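Local coordinates for D-alanyl-D-alanine carboxypeptidase (Penicillin binding protein) family protein (Francisella tularensis subsp. tularensis, PDB 6OSU) that probably removes the terminal D-alanine from peptidoglycan precursor peptides, acting as a serine-type D-alanyl-D-alanine carboxypeptidase in cell wall synthesis, at residues P30-W40 and K312-Y323; Y372-N383 and V396-G404. One frame throughout, in Å; residues are numbered along the deposited sequence.

Contact 1: residues P30-W40 and K312-Y323; sequences PANIELDAPAW and KRDSESAKLLRY
One face of the Trp40 indole is covered by Leu320, which reaches it from the helix with both methyls: CD2 lies over the five-membered ring, 4.1 Å from its centroid, in a CH-pi contact, and CD1 comes within 3.7 Å of Trp40 CD1. Leu35 CD1 lies over the same face, nearer the rim, and also leans on Leu320 CG at 3.8 Å, so the indole, Leu35 and Leu320 form one apolar cluster. The indole NE1 is satisfied by Ser52 OG. Near the start of 30-40, the Tyr323 ring meets Pro30 CB and Ala31 O obliquely. Between these aromatic groups Ile33 extends the cluster, its CD1 lying 3.6 Å from Lys319 CG while its CG2 touches Leu320 CD2; Lys319 thus contributes the aliphatic part of its bent chain.

The carboxylates of Asp36 and Glu316 meet with their planes 70° apart. With CG set between its own backbone N and carbonyl carbon (chi1 58°), Asp36 brings OD1 to 2.7 Å from Glu316 OE2, a spacing that probably requires one of the two acids to be protonated. Lys312 NZ forms a salt bridge to Asp36 OD2, 2.8 Å long, approaching from 42° above the carboxylate plane, and probably eases the crowding of negative charge. On the other branch, Glu316 OE1 accepts a weak, bent hydrogen bond from Ala37 N at 3.2 Å.

This is the packing of a late helix and the chain's early segment on an antiparallel sheet, consistent with the beta-lactamase-like fold of the carboxypeptidase. Trp40 stands on strand 39-44, flanked by strands 50-54 and 298-307, and helix 310-327 also sets Ser317 and Leu321 against strands 298-307 and 288-295.

Contact 2: residues Y372-N383 and V396-G404; sequences YVPYLKQGIEFN and VGNLVITLG
Leu403 extends its CG opposite the backbone N (chi1 -180°), while Tyr372 turns its ring to the side of its own N (chi1 -74°), a pairing that sets both leucine methyls over one face of the ring, the two side chains crossing at about a right angle. Leu403 CD2 sits over the centre of the Tyr372 ring, 3.8 Å from the centroid, in a CH-pi contact; CD1 covers the CG end of the same face and reaches on to Tyr375 CB and Leu376 CD2. The Tyr372 hydroxyl is held by Arg29.

Beyond this corner, 376-382 and 396-403 run as antiparallel neighbours, their N-to-C directions 151° apart, in the beta-rich C-terminal domain of the penicillin-binding protein 5 type. Strand 376-382 is outermost in its sheet within this chain, whereas 395-403 also pairs with 409-417. Lys377-Thr402, Gly379-Val400 and Glu381-Asn398 are hydrogen-bonded pairs, with Thr402 N to Lys377 O at 3.0 Å and Asn398 N to Glu381 O at 2.9 Å. At either end the ladder gains a single bond, from Gly404 N to Tyr375 O and from Asn383 N to Val396 O.

On the face bearing Leu376, Gln378 and Ile380, the aliphatic part of Gln378 lies alongside Ile401; Gln378 CG lies 3.5 Å from Ile401 CD1, and Gln378 NE2 hydrogen-bonds Leu333 O. The Ile380 side chain slants across Leu399, with Ile380 CD1 3.9 Å from Leu399 CB, while Ile380 CG2 lies over one face of the Phe382 ring, toward its rim. The other face carries Glu381, whose CB meets Val400 CG2 at 3.8 Å. Gly397, lacking a side chain, lets Phe382 approach to 4.2 Å between CA atoms.

From the N terminus, the chain first passes along the C-terminal domain and then enters the carboxypeptidase domain at 30-40. Contact 1 closes a very long loop, returning helix 310-327 to this early segment after 271 intervening residues. The helix leads directly into strand 328-334 and the C-terminal domain, in which contact 2 closes a short loop of 12 residues between two adjacent strands. The loops are in series, neither nested nor crossed, and the contact centres lie about 31 Å apart. Light packing of Pro30 CD against Tyr372 OH, 4.3 Å away, joins the two contacts where the domains meet.

Contact 1: residues P30-W40 and K312-Y323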
loop_
_atom_site.group_PDB
_atom_site.type_symbol
_atom_site.label_atom_id
_atom_site.label_comp_id
_atom_site.label_asym_id
_atom_site.label_seq_id
_atom_site.Cartn_x
_atom_site.Cartn_y
_atom_site.Cartn_z
ATOM N N PRO A 30 7.949 18.235 -11.001
ATOM C CA PRO A 30 7.508 18.162 -9.603
ATOM C C PRO A 30 8.667 18.460 -8.661
ATOM O O PRO A 30 9.772 17.940 -8.828
ATOM C CB PRO A 30 7.011 16.719 -9.463
ATOM C CG PRO A 30 6.714 16.273 -10.860
ATOM C CD PRO A 30 7.721 16.973 -11.727
ATOM N N ALA A 31 8.410 19.317 -7.678
ATOM C CA ALA A 31 9.456 19.716 -6.746
ATOM C C ALA A 31 9.749 18.593 -5.760
ATOM O O ALA A 31 8.850 17.853 -5.348
ATOM C CB ALA A 31 9.051 20.987 -6.002
ATOM N N ASN A 32 11.020 18.454 -5.390
ATOM C CA ASN A 32 11.420 17.440 -4.421
ATOM C C ASN A 32 10.867 17.808 -3.050
ATOM O O ASN A 32 11.276 18.809 -2.450
ATOM C CB ASN A 32 12.939 17.302 -4.389
ATOM C CG ASN A 32 13.418 16.003 -5.007
ATOM O OD1 ASN A 32 12.827 15.502 -5.965
ATOM N ND2 ASN A 32 14.485 15.441 -4.452
ATOM N N ILE A 33 9.936 16.995 -2.553
ATOM C CA ILE A 33 9.259 17.288 -1.298
ATOM C C ILE A 33 10.247 17.198 -0.138
ATOM O O ILE A 33 11.230 16.445 -0.179
ATOM C CB ILE A 33 8.072 16.325 -1.109
ATOM C CG1 ILE A 33 7.117 16.831 -0.025
ATOM C CG2 ILE A 33 8.558 14.918 -0.799
ATOM C CD1 ILE A 33 6.072 17.791 -0.544
ATOM N N GLU A 34 9.994 17.987 0.906
ATOM C CA GLU A 34 10.840 18.006 2.095
ATOM C C GLU A 34 9.985 17.784 3.332
ATOM O O GLU A 34 9.072 18.569 3.609
ATOM C CB GLU A 34 11.606 19.325 2.217
ATOM C CG GLU A 34 12.944 19.355 1.499
ATOM C CD GLU A 34 13.870 20.430 2.048
ATOM O OE1 GLU A 34 13.777 20.738 3.257
ATOM O OE2 GLU A 34 14.687 20.971 1.272
ATOM N N LEU A 35 10.282 16.720 4.068
ATOM C CA LEU A 35 9.739 16.467 5.392
ATOM C C LEU A 35 10.902 16.273 6.354
ATOM O O LEU A 35 12.047 16.074 5.942
ATOM C CB LEU A 35 8.830 15.230 5.399
ATOM C CG LEU A 35 7.924 14.982 4.189
ATOM C CD1 LEU A 35 7.214 13.645 4.335
ATOM C CD2 LEU A 35 6.921 16.107 4.012
ATOM N N ASP A 36 10.612 16.336 7.651
ATOM C CA ASP A 36 11.628 16.046 8.654
ATOM C C ASP A 36 11.542 14.615 9.167
ATOM O O ASP A 36 12.195 14.282 10.162
ATOM C CB ASP A 36 11.552 17.052 9.813
ATOM C CG ASP A 36 10.198 17.077 10.500
ATOM O OD1 ASP A 36 9.504 16.040 10.530
ATOM O OD2 ASP A 36 9.833 18.155 11.018
ATOM N N ALA A 37 10.746 13.769 8.522
ATOM C CA ALA A 37 10.776 12.349 8.827
ATOM C C ALA A 37 12.123 11.770 8.403
ATOM O O ALA A 37 12.621 12.087 7.318
ATOM C CB ALA A 37 9.643 11.610 8.119
ATOM N N PRO A 38 12.748 10.945 9.242
ATOM C CA PRO A 38 14.024 10.326 8.847
ATOM C C PRO A 38 13.926 9.422 7.625
ATOM O O PRO A 38 14.957 9.160 6.993
ATOM C CB PRO A 38 14.435 9.537 10.097
ATOM C CG PRO A 38 13.191 9.426 10.930
ATOM C CD PRO A 38 12.387 10.648 10.636
ATOM N N ALA A 39 12.736 8.938 7.267
ATOM C CA ALA A 39 12.595 8.067 6.109
ATOM C C ALA A 39 11.151 8.084 5.627
ATOM O O ALA A 39 10.219 8.185 6.428
ATOM C CB ALA A 39 13.022 6.631 6.433
ATOM N N TRP A 40 10.981 7.975 4.309
ATOM C CA TRP A 40 9.652 7.848 3.724
ATOM C C TRP A 40 9.771 7.308 2.307
ATOM O O TRP A 40 10.849 7.316 1.707
ATOM C CB TRP A 40 8.891 9.181 3.716
ATOM C CG TRP A 40 9.332 10.147 2.651
ATOM C CD1 TRP A 40 9.019 10.105 1.320
ATOM C CD2 TRP A 40 10.145 11.312 2.833
ATOM N NE1 TRP A 40 9.599 11.162 0.664
ATOM C CE2 TRP A 40 10.293 11.920 1.570
ATOM C CE3 TRP A 40 10.765 11.899 3.939
ATOM C CZ2 TRP A 40 11.035 13.084 1.383
ATOM C CZ3 TRP A 40 11.501 13.056 3.751
ATOM C CH2 TRP A 40 11.630 13.635 2.482
ATOM N N LYS A 312 2.614 15.036 13.368
ATOM C CA LYS A 312 3.515 15.122 12.223
ATOM C C LYS A 312 3.421 13.876 11.354
ATOM O O LYS A 312 3.487 13.966 10.124
ATOM C CB LYS A 312 4.950 15.336 12.695
ATOM C CG LYS A 312 5.313 16.779 12.986
ATOM C CD LYS A 312 6.701 16.844 13.591
ATOM C CE LYS A 312 7.439 18.104 13.185
ATOM N NZ LYS A 312 8.870 18.032 13.594
ATOM N N ARG A 313 3.276 12.704 11.979
ATOM C CA ARG A 313 3.074 11.467 11.230
ATOM C C ARG A 313 1.882 11.578 10.289
ATOM O O ARG A 313 1.952 11.158 9.128
ATOM C CB ARG A 313 2.879 10.307 12.206
ATOM C CG ARG A 313 2.413 9.006 11.578
ATOM C CD ARG A 313 1.759 8.113 12.625
ATOM N NE ARG A 313 0.462 8.643 13.036
ATOM C CZ ARG A 313 -0.183 8.282 14.140
ATOM N NH1 ARG A 313 0.351 7.389 14.962
ATOM N NH2 ARG A 313 -1.362 8.821 14.427
ATOM N N ASP A 314 0.776 12.145 10.775
ATOM C CA ASP A 314 -0.405 12.318 9.940
ATOM C C ASP A 314 -0.242 13.486 8.976
ATOM O O ASP A 314 -0.675 13.406 7.820
ATOM C CB ASP A 314 -1.636 12.515 10.820
ATOM C CG ASP A 314 -1.912 11.315 11.705
ATOM O OD1 ASP A 314 -1.593 10.183 11.279
ATOM O OD2 ASP A 314 -2.442 11.501 12.823
ATOM N N SER A 315 0.386 14.571 9.431
ATOM C CA SER A 315 0.604 15.727 8.565
ATOM C C SER A 315 1.499 15.370 7.384
ATOM O O SER A 315 1.178 15.676 6.230
ATOM C CB SER A 315 1.208 16.875 9.378
ATOM O OG SER A 315 1.675 17.917 8.539
ATOM N N GLU A 316 2.623 14.702 7.653
ATOM C CA GLU A 316 3.598 14.446 6.599
ATOM C C GLU A 316 3.132 13.350 5.647
ATOM O O GLU A 316 3.457 13.390 4.454
ATOM C CB GLU A 316 4.949 14.100 7.222
ATOM C CG GLU A 316 5.529 15.242 8.049
ATOM C CD GLU A 316 6.801 14.861 8.775
ATOM O OE1 GLU A 316 7.614 14.110 8.201
ATOM O OE2 GLU A 316 6.983 15.307 9.929
ATOM N N SER A 317 2.366 12.373 6.142
ATOM C CA SER A 317 1.807 11.364 5.247
ATOM C C SER A 317 0.779 11.975 4.305
ATOM O O SER A 317 0.752 11.649 3.112
ATOM C CB SER A 317 1.183 10.224 6.049
ATOM O OG SER A 317 2.172 9.478 6.731
ATOM N N ALA A 318 -0.083 12.855 4.821
ATOM C CA ALA A 318 -1.082 13.486 3.967
ATOM C C ALA A 318 -0.422 14.342 2.894
ATOM O O ALA A 318 -0.898 14.397 1.754
ATOM C CB ALA A 318 -2.043 14.327 4.806
ATOM N N LYS A 319 0.682 15.009 3.239
ATOM C CA LYS A 319 1.408 15.798 2.250
ATOM C C LYS A 319 1.913 14.922 1.108
ATOM O O LYS A 319 1.817 15.303 -0.065
ATOM C CB LYS A 319 2.567 16.540 2.917
ATOM C CG LYS A 319 3.560 17.138 1.934
ATOM C CD LYS A 319 3.638 18.652 2.054
ATOM C CE LYS A 319 4.770 19.079 2.975
ATOM N NZ LYS A 319 4.779 20.552 3.190
ATOM N N LEU A 320 2.447 13.741 1.430
ATOM C CA LEU A 320 2.949 12.845 0.392
ATOM C C LEU A 320 1.819 12.324 -0.488
ATOM O O LEU A 320 1.926 12.329 -1.720
ATOM C CB LEU A 320 3.711 11.680 1.022
ATOM C CG LEU A 320 5.009 12.000 1.760
ATOM C CD1 LEU A 320 5.561 10.742 2.403
ATOM C CD2 LEU A 320 6.034 12.612 0.817
ATOM N N LEU A 321 0.728 11.858 0.126
ATOM C CA LEU A 321 -0.383 11.319 -0.653
ATOM C C LEU A 321 -1.019 12.391 -1.530
ATOM O O LEU A 321 -1.355 12.133 -2.692
ATOM C CB LEU A 321 -1.429 10.702 0.275
ATOM C CG LEU A 321 -0.995 9.439 1.019
ATOM C CD1 LEU A 321 -2.056 9.027 2.022
ATOM C CD2 LEU A 321 -0.711 8.307 0.036
ATOM N N ARG A 322 -1.196 13.599 -0.991
ATOM C CA ARG A 322 -1.763 14.691 -1.780
ATOM C C ARG A 322 -0.835 15.082 -2.923
ATOM O O ARG A 322 -1.291 15.370 -4.037
ATOM C CB ARG A 322 -2.038 15.889 -0.876
ATOM C CG ARG A 322 -2.704 17.063 -1.562
ATOM C CD ARG A 322 -2.729 18.285 -0.652
ATOM N NE ARG A 322 -2.679 17.924 0.765
ATOM C CZ ARG A 322 -1.678 18.239 1.587
ATOM N NH1 ARG A 322 -0.640 18.936 1.141
ATOM N NH2 ARG A 322 -1.720 17.865 2.860
ATOM N N TYR A 323 0.474 15.096 -2.662
ATOM C CA TYR A 323 1.447 15.440 -3.693
ATOM C C TYR A 323 1.421 14.433 -4.839
ATOM O O TYR A 323 1.432 14.819 -6.015
ATOM C CB TYR A 323 2.835 15.531 -3.058
ATOM C CG TYR A 323 4.005 15.547 -4.011
ATOM C CD1 TYR A 323 4.407 16.723 -4.634
ATOM C CD2 TYR A 323 4.736 14.390 -4.260
ATOM C CE1 TYR A 323 5.489 16.742 -5.496
ATOM C CE2 TYR A 323 5.819 14.397 -5.118
ATOM C CZ TYR A 323 6.191 15.574 -5.734
ATOM O OH TYR A 323 7.271 15.580 -6.586
#

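Contact 2: residues Y372-N383 and V396-G404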
loop_
_atom_site.group_PDB
_atom_site.type_symbol
_atom_site.label_atom_id
_atom_site.label_comp_id
_atom_site.label_asym_id
_atom_site.label_seq_id
_atom_site.Cartn_x
_atom_site.Cartn_y
_atom_site.Cartn_z
ATOM N N TYR A 372 4.086 16.298 -17.780
ATOM C CA TYR A 372 4.931 15.726 -18.825
ATOM C C TYR A 372 4.117 15.150 -19.976
ATOM O O TYR A 372 4.609 15.105 -21.109
ATOM C CB TYR A 372 5.820 14.610 -18.267
ATOM C CG TYR A 372 6.998 15.036 -17.414
ATOM C CD1 TYR A 372 7.962 14.108 -17.038
ATOM C CD2 TYR A 372 7.143 16.345 -16.970
ATOM C CE1 TYR A 372 9.035 14.465 -16.258
ATOM C CE2 TYR A 372 8.223 16.714 -16.184
ATOM C CZ TYR A 372 9.164 15.764 -15.833
ATOM O OH TYR A 372 10.242 16.104 -15.053
ATOM N N VAL A 373 2.882 14.715 -19.706
ATOM C CA VAL A 373 2.195 13.800 -20.625
ATOM C C VAL A 373 2.082 14.348 -22.044
ATOM O O VAL A 373 2.462 13.631 -22.988
ATOM C CB VAL A 373 0.834 13.388 -20.039
ATOM C CG1 VAL A 373 0.020 12.645 -21.083
ATOM C CG2 VAL A 373 1.039 12.526 -18.807
ATOM N N PRO A 374 1.592 15.568 -22.282
ATOM C CA PRO A 374 1.463 16.036 -23.671
ATOM C C PRO A 374 2.789 16.256 -24.383
ATOM O O PRO A 374 2.778 16.568 -25.579
ATOM C CB PRO A 374 0.689 17.354 -23.526
ATOM C CG PRO A 374 1.000 17.823 -22.162
ATOM C CD PRO A 374 1.098 16.582 -21.327
ATOM N N TYR A 375 3.925 16.097 -23.708
ATOM C CA TYR A 375 5.228 16.363 -24.305
ATOM C C TYR A 375 6.078 15.116 -24.492
ATOM O O TYR A 375 7.234 15.232 -24.910
ATOM C CB TYR A 375 5.992 17.384 -23.457
ATOM C CG TYR A 375 5.378 18.757 -23.503
ATOM C CD1 TYR A 375 5.891 19.738 -24.339
ATOM C CD2 TYR A 375 4.269 19.068 -22.729
ATOM C CE1 TYR A 375 5.325 20.994 -24.394
ATOM C CE2 TYR A 375 3.694 20.317 -22.778
ATOM C CZ TYR A 375 4.225 21.277 -23.611
ATOM O OH TYR A 375 3.656 22.526 -23.661
ATOM N N LEU A 376 5.547 13.934 -24.199
ATOM C CA LEU A 376 6.315 12.706 -24.336
ATOM C C LEU A 376 6.366 12.270 -25.797
ATOM O O LEU A 376 5.441 12.517 -26.574
ATOM C CB LEU A 376 5.705 11.605 -23.469
ATOM C CG LEU A 376 5.560 11.991 -21.994
ATOM C CD1 LEU A 376 4.712 10.984 -21.245
ATOM C CD2 LEU A 376 6.923 12.135 -21.332
ATOM N N LYS A 377 7.472 11.625 -26.172
ATOM C CA LYS A 377 7.692 11.201 -27.550
ATOM C C LYS A 377 8.365 9.837 -27.564
ATOM O O LYS A 377 9.313 9.602 -26.810
ATOM C CB LYS A 377 8.557 12.216 -28.315
ATOM C CG LYS A 377 7.954 13.616 -28.440
ATOM C CD LYS A 377 6.779 13.662 -29.411
ATOM C CE LYS A 377 6.137 15.048 -29.434
ATOM N NZ LYS A 377 5.057 15.180 -30.454
ATOM N N GLN A 378 7.867 8.943 -28.417
ATOM C CA GLN A 378 8.485 7.638 -28.605
ATOM C C GLN A 378 9.681 7.750 -29.539
ATOM O O GLN A 378 9.622 8.427 -30.571
ATOM C CB GLN A 378 7.485 6.636 -29.183
ATOM C CG GLN A 378 6.523 6.036 -28.181
ATOM C CD GLN A 378 5.836 4.794 -28.720
ATOM O OE1 GLN A 378 5.965 4.461 -29.900
ATOM N NE2 GLN A 378 5.107 4.098 -27.854
ATOM N N GLY A 379 10.761 7.075 -29.179
ATOM C CA GLY A 379 11.956 7.070 -30.005
ATOM C C GLY A 379 12.670 5.743 -29.913
ATOM O O GLY A 379 12.604 5.048 -28.893
ATOM N N ILE A 380 13.365 5.390 -30.991
ATOM C CA ILE A 380 14.187 4.187 -31.041
ATOM C C ILE A 380 15.645 4.615 -30.991
ATOM O O ILE A 380 16.128 5.302 -31.900
ATOM C CB ILE A 380 13.903 3.349 -32.296
ATOM C CG1 ILE A 380 12.435 2.932 -32.339
ATOM C CG2 ILE A 380 14.794 2.118 -32.316
ATOM C CD1 ILE A 380 12.012 2.073 -31.158
ATOM N N GLU A 381 16.342 4.232 -29.925
ATOM C CA GLU A 381 17.780 4.439 -29.813
ATOM C C GLU A 381 18.474 3.148 -30.224
ATOM O O GLU A 381 18.465 2.165 -29.475
ATOM C CB GLU A 381 18.192 4.849 -28.401
ATOM C CG GLU A 381 19.705 4.813 -28.205
ATOM C CD GLU A 381 20.165 5.439 -26.905
ATOM O OE1 GLU A 381 19.421 5.372 -25.904
ATOM O OE2 GLU A 381 21.281 6.002 -26.891
ATOM N N PHE A 382 19.071 3.150 -31.411
ATOM C CA PHE A 382 19.754 1.961 -31.885
ATOM C C PHE A 382 21.135 1.843 -31.253
ATOM O O PHE A 382 21.725 2.824 -30.790
ATOM C CB PHE A 382 19.888 1.978 -33.409
ATOM C CG PHE A 382 18.588 1.817 -34.135
ATOM C CD1 PHE A 382 18.087 0.554 -34.409
ATOM C CD2 PHE A 382 17.864 2.924 -34.544
ATOM C CE1 PHE A 382 16.888 0.396 -35.076
ATOM C CE2 PHE A 382 16.665 2.776 -35.213
ATOM C CZ PHE A 382 16.177 1.508 -35.480
ATOM N N ASN A 383 21.634 0.618 -31.224
ATOM C CA ASN A 383 23.034 0.384 -30.921
ATOM C C ASN A 383 23.867 1.109 -31.970
ATOM O O ASN A 383 23.688 0.851 -33.172
ATOM C CB ASN A 383 23.330 -1.115 -30.920
ATOM C CG ASN A 383 24.718 -1.444 -30.403
ATOM O OD1 ASN A 383 25.721 -0.952 -30.919
ATOM N ND2 ASN A 383 24.780 -2.281 -29.374
ATOM N N VAL A 396 18.341 -4.829 -31.153
ATOM C CA VAL A 396 18.973 -3.768 -31.933
ATOM C C VAL A 396 19.057 -2.448 -31.190
ATOM O O VAL A 396 19.713 -1.518 -31.688
ATOM C CB VAL A 396 18.259 -3.557 -33.283
ATOM C CG1 VAL A 396 18.471 -4.760 -34.188
ATOM C CG2 VAL A 396 16.780 -3.300 -33.062
ATOM N N GLY A 397 18.420 -2.323 -30.035
ATOM C CA GLY A 397 18.483 -1.072 -29.297
ATOM C C GLY A 397 17.358 -0.985 -28.277
ATOM O O GLY A 397 16.836 -2.003 -27.821
ATOM N N ASN A 398 17.009 0.253 -27.938
ATOM C CA ASN A 398 15.990 0.552 -26.944
ATOM C C ASN A 398 14.895 1.418 -27.551
ATOM O O ASN A 398 15.178 2.346 -28.317
ATOM C CB ASN A 398 16.588 1.288 -25.739
ATOM C CG ASN A 398 17.564 0.439 -24.955
ATOM O OD1 ASN A 398 17.313 -0.734 -24.685
ATOM N ND2 ASN A 398 18.687 1.036 -24.574
ATOM N N LEU A 399 13.646 1.118 -27.203
ATOM C CA LEU A 399 12.575 2.088 -27.391
ATOM C C LEU A 399 12.636 3.084 -26.242
ATOM O O LEU A 399 12.702 2.693 -25.072
ATOM C CB LEU A 399 11.204 1.414 -27.450
ATOM C CG LEU A 399 10.046 2.351 -27.826
ATOM C CD1 LEU A 399 9.029 1.627 -28.688
ATOM C CD2 LEU A 399 9.361 2.947 -26.600
ATOM N N VAL A 400 12.626 4.367 -26.574
ATOM C CA VAL A 400 12.895 5.417 -25.604
ATOM C C VAL A 400 11.728 6.393 -25.580
ATOM O O VAL A 400 11.209 6.785 -26.633
ATOM C CB VAL A 400 14.218 6.147 -25.924
ATOM C CG1 VAL A 400 14.400 7.348 -25.017
ATOM C CG2 VAL A 400 15.399 5.189 -25.782
ATOM N N ILE A 401 11.310 6.770 -24.375
ATOM C CA ILE A 401 10.340 7.836 -24.157
ATOM C C ILE A 401 11.104 9.046 -23.639
ATOM O O ILE A 401 11.703 8.993 -22.558
ATOM C CB ILE A 401 9.241 7.415 -23.171
ATOM C CG1 ILE A 401 8.582 6.113 -23.628
ATOM C CG2 ILE A 401 8.202 8.520 -23.025
ATOM C CD1 ILE A 401 7.799 6.248 -24.900
ATOM N N THR A 402 11.093 10.129 -24.408
ATOM C CA THR A 402 11.794 11.350 -24.042
ATOM C C THR A 402 10.800 12.466 -23.742
ATOM O O THR A 402 9.634 12.417 -24.145
ATOM C CB THR A 402 12.758 11.791 -25.151
ATOM O OG1 THR A 402 12.101 11.715 -26.423
ATOM C CG2 THR A 402 13.994 10.910 -25.168
ATOM N N LEU A 403 11.280 13.478 -23.025
ATOM C CA LEU A 403 10.459 14.618 -22.623
ATOM C C LEU A 403 10.663 15.741 -23.635
ATOM O O LEU A 403 11.665 16.457 -23.591
ATOM C CB LEU A 403 10.810 15.073 -21.212
ATOM C CG LEU A 403 9.993 16.260 -20.698
ATOM C CD1 LEU A 403 8.511 15.915 -20.701
ATOM C CD2 LEU A 403 10.451 16.673 -19.310
ATOM N N GLY A 404 9.702 15.895 -24.544
ATOM C CA GLY A 404 9.802 16.942 -25.541
ATOM C C GLY A 404 10.876 16.643 -26.572
ATOM O O GLY A 404 11.158 15.488 -26.909
#